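Local coordinates for uncharacterized protein, cytosolic disulfide reductase DsbM (PDB 5HFI), which binds glutathione at a thioredoxin-type active site and probably works as a cytosolic disulfide reductase, at residues A[18-23]-A[179-184]. Residues are numbered along the deposited sequence; the frame is centred on the assembly and turned at random.
Sequences GWCYGA and GFPTFA. With GSH (glutathione), chain B.
The thioredoxin-type active site is built here from helix 18-22, which begins directly after Cys17 and carries Cys20, the second cysteine of the CxxC motif, and the cis-proline loop ahead of strand 182-186. Pro181, preceded by a cis peptide bond, faces the helix and lies 5.1 Å from Cys20 measured CA to CA. Its CD meets Trp19 CB at 3.5 Å, while its CG packs against Ala23 CB. With chi1 of Cys20 at -73°, SG is anti to the carbonyl carbon, which brings the sulfur to Phe180 CB at 3.5 Å; no hydrogen bond joins the two segments directly. Glutathione lies against both, hydrogen-bonding Phe180 and packing on Trp19. The Phe180 pairing is the antiparallel one usual for ligands at a thioredoxin cis-proline: Phe180 N donates to GSH O2 (3.2 Å, 162° at the hydrogen), and GSH N2 donates to Phe180 O (2.6 Å). GSH CA1 sits over one face of the Trp19 indole, 3.5 Å above the plane. Farther along, Ala23 CB comes up to the edge of the Phe183 ring. Beyond, Trp19 leans on helix 64-73 through Ile69 and Leu72, Cys20 touches Gln120 of helix 112-124, and strand 182-186 pairs with strand 8-13, whose Tyr11 stacks on Phe183.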
loop_
_atom_site.group_PDB
_atom_site.type_symbol
_atom_site.label_atom_id
_atom_site.label_comp_id
_atom_site.label_asym_id
_atom_site.label_seq_id
_atom_site.Cartn_x
_atom_site.Cartn_y
_atom_site.Cartn_z
ATOM N N GLY A 18 -3.968 7.846 0.720
ATOM C CA GLY A 18 -3.380 8.621 -0.362
ATOM C C GLY A 18 -1.897 8.868 -0.169
ATOM O O GLY A 18 -1.123 8.857 -1.131
ATOM N N TRP A 19 -1.474 9.093 1.074
ATOM C CA TRP A 19 -0.060 9.346 1.316
ATOM C C TRP A 19 0.780 8.094 1.103
ATOM O O TRP A 19 1.959 8.199 0.750
ATOM C CB TRP A 19 0.139 9.914 2.719
ATOM C CG TRP A 19 -0.201 11.364 2.779
ATOM C CD1 TRP A 19 -1.267 11.934 3.408
ATOM C CD2 TRP A 19 0.519 12.433 2.155
ATOM N NE1 TRP A 19 -1.249 13.296 3.226
ATOM C CE2 TRP A 19 -0.162 13.627 2.459
ATOM C CE3 TRP A 19 1.677 12.496 1.373
ATOM C CZ2 TRP A 19 0.276 14.871 2.011
ATOM C CZ3 TRP A 19 2.110 13.733 0.927
ATOM C CH2 TRP A 19 1.412 14.903 1.247
ATOM N N CYS A 20 0.202 6.907 1.303
ATOM C CA CYS A 20 0.920 5.688 0.942
ATOM C C CYS A 20 1.152 5.623 -0.560
ATOM O O CYS A 20 2.232 5.228 -1.011
ATOM C CB CYS A 20 0.159 4.456 1.425
ATOM S SG CYS A 20 0.240 4.232 3.212
ATOM N N TYR A 21 0.151 6.022 -1.350
ATOM C CA TYR A 21 0.342 6.121 -2.792
ATOM C C TYR A 21 1.403 7.162 -3.127
ATOM O O TYR A 21 2.216 6.960 -4.037
ATOM C CB TYR A 21 -0.988 6.454 -3.466
ATOM C CG TYR A 21 -0.904 6.624 -4.967
ATOM C CD1 TYR A 21 -0.409 5.610 -5.776
ATOM C CD2 TYR A 21 -1.343 7.793 -5.576
ATOM C CE1 TYR A 21 -0.341 5.761 -7.149
ATOM C CE2 TYR A 21 -1.280 7.954 -6.947
ATOM C CZ TYR A 21 -0.777 6.934 -7.728
ATOM O OH TYR A 21 -0.714 7.092 -9.095
ATOM N N GLY A 22 1.421 8.275 -2.391
ATOM C CA GLY A 22 2.484 9.247 -2.566
ATOM C C GLY A 22 3.855 8.682 -2.255
ATOM O O GLY A 22 4.857 9.133 -2.814
ATOM N N ALA A 23 3.920 7.682 -1.378
ATOM C CA ALA A 23 5.174 7.036 -1.020
ATOM C C ALA A 23 5.471 5.799 -1.859
ATOM O O ALA A 23 6.471 5.124 -1.605
ATOM C CB ALA A 23 5.167 6.652 0.463
ATOM N N GLY A 179 -0.199 6.734 12.096
ATOM C CA GLY A 179 -0.832 6.314 10.862
ATOM C C GLY A 179 0.119 5.891 9.763
ATOM O O GLY A 179 1.231 5.419 10.026
ATOM N N PHE A 180 -0.322 6.061 8.522
ATOM C CA PHE A 180 0.419 5.604 7.353
ATOM C C PHE A 180 0.707 6.776 6.421
ATOM O O PHE A 180 -0.083 7.712 6.351
ATOM C CB PHE A 180 -0.374 4.534 6.608
ATOM C CG PHE A 180 -1.246 3.701 7.493
ATOM C CD1 PHE A 180 -2.584 4.016 7.656
ATOM C CD2 PHE A 180 -0.734 2.605 8.162
ATOM C CE1 PHE A 180 -3.391 3.259 8.471
ATOM C CE2 PHE A 180 -1.542 1.839 8.979
ATOM C CZ PHE A 180 -2.871 2.169 9.134
ATOM N N PRO A 181 1.826 6.723 5.687
ATOM C CA PRO A 181 2.870 5.694 5.670
ATOM C C PRO A 181 3.772 5.764 6.894
ATOM O O PRO A 181 3.981 6.853 7.423
ATOM C CB PRO A 181 3.677 6.029 4.414
ATOM C CG PRO A 181 3.421 7.465 4.176
ATOM C CD PRO A 181 2.031 7.728 4.637
ATOM N N THR A 182 4.301 4.624 7.331
ATOM C CA THR A 182 5.315 4.588 8.380
ATOM C C THR A 182 6.381 3.579 7.987
ATOM O O THR A 182 6.063 2.419 7.704
ATOM C CB THR A 182 4.711 4.230 9.743
ATOM O OG1 THR A 182 3.795 5.255 10.154
ATOM C CG2 THR A 182 5.805 4.089 10.793
ATOM N N PHE A 183 7.634 4.024 7.954
ATOM C CA PHE A 183 8.779 3.168 7.675
ATOM C C PHE A 183 9.626 3.025 8.933
ATOM O O PHE A 183 9.903 4.014 9.620
ATOM C CB PHE A 183 9.647 3.738 6.548
ATOM C CG PHE A 183 9.060 3.575 5.175
ATOM C CD1 PHE A 183 9.187 2.378 4.492
ATOM C CD2 PHE A 183 8.410 4.629 4.554
ATOM C CE1 PHE A 183 8.662 2.227 3.219
ATOM C CE2 PHE A 183 7.883 4.484 3.278
ATOM C CZ PHE A 183 8.009 3.282 2.613
ATOM N N ALA A 184 10.048 1.798 9.223
ATOM C CA ALA A 184 10.898 1.540 10.378
ATOM C C ALA A 184 12.006 0.582 9.975
ATOM O O ALA A 184 11.744 -0.440 9.335
ATOM C CB ALA A 184 10.094 0.966 11.550
HETATM N N1 GSH B . 2.411 11.470 5.734
HETATM C CA1 GSH B . 1.509 12.609 5.711
HETATM C C1 GSH B . 2.262 13.875 6.112
HETATM O O11 GSH B . 1.715 14.716 6.874
HETATM O O12 GSH B . 3.429 14.079 5.681
HETATM C CB1 GSH B . 0.362 12.365 6.689
HETATM C CG1 GSH B . 0.042 10.874 6.704
HETATM C CD1 GSH B . -1.440 10.654 6.995
HETATM O OE1 GSH B . -2.094 11.526 7.462
HETATM N N2 GSH B . -2.045 9.371 6.691
HETATM C CA2 GSH B . -3.451 9.146 6.968
HETATM C C2 GSH B . -3.572 8.665 8.414
HETATM O O2 GSH B . -3.057 7.648 8.747
HETATM C CB2 GSH B . -4.012 8.086 6.018
HETATM S SG2 GSH B . -3.508 8.401 4.297
HETATM N N3 GSH B . -4.304 9.456 9.387
HETATM C CA3 GSH B . -4.413 9.006 10.763
HETATM C C3 GSH B . -5.237 7.722 10.826
HETATM O O31 GSH B . -4.817 6.737 11.488
HETATM O O32 GSH B . -6.334 7.651 10.214
#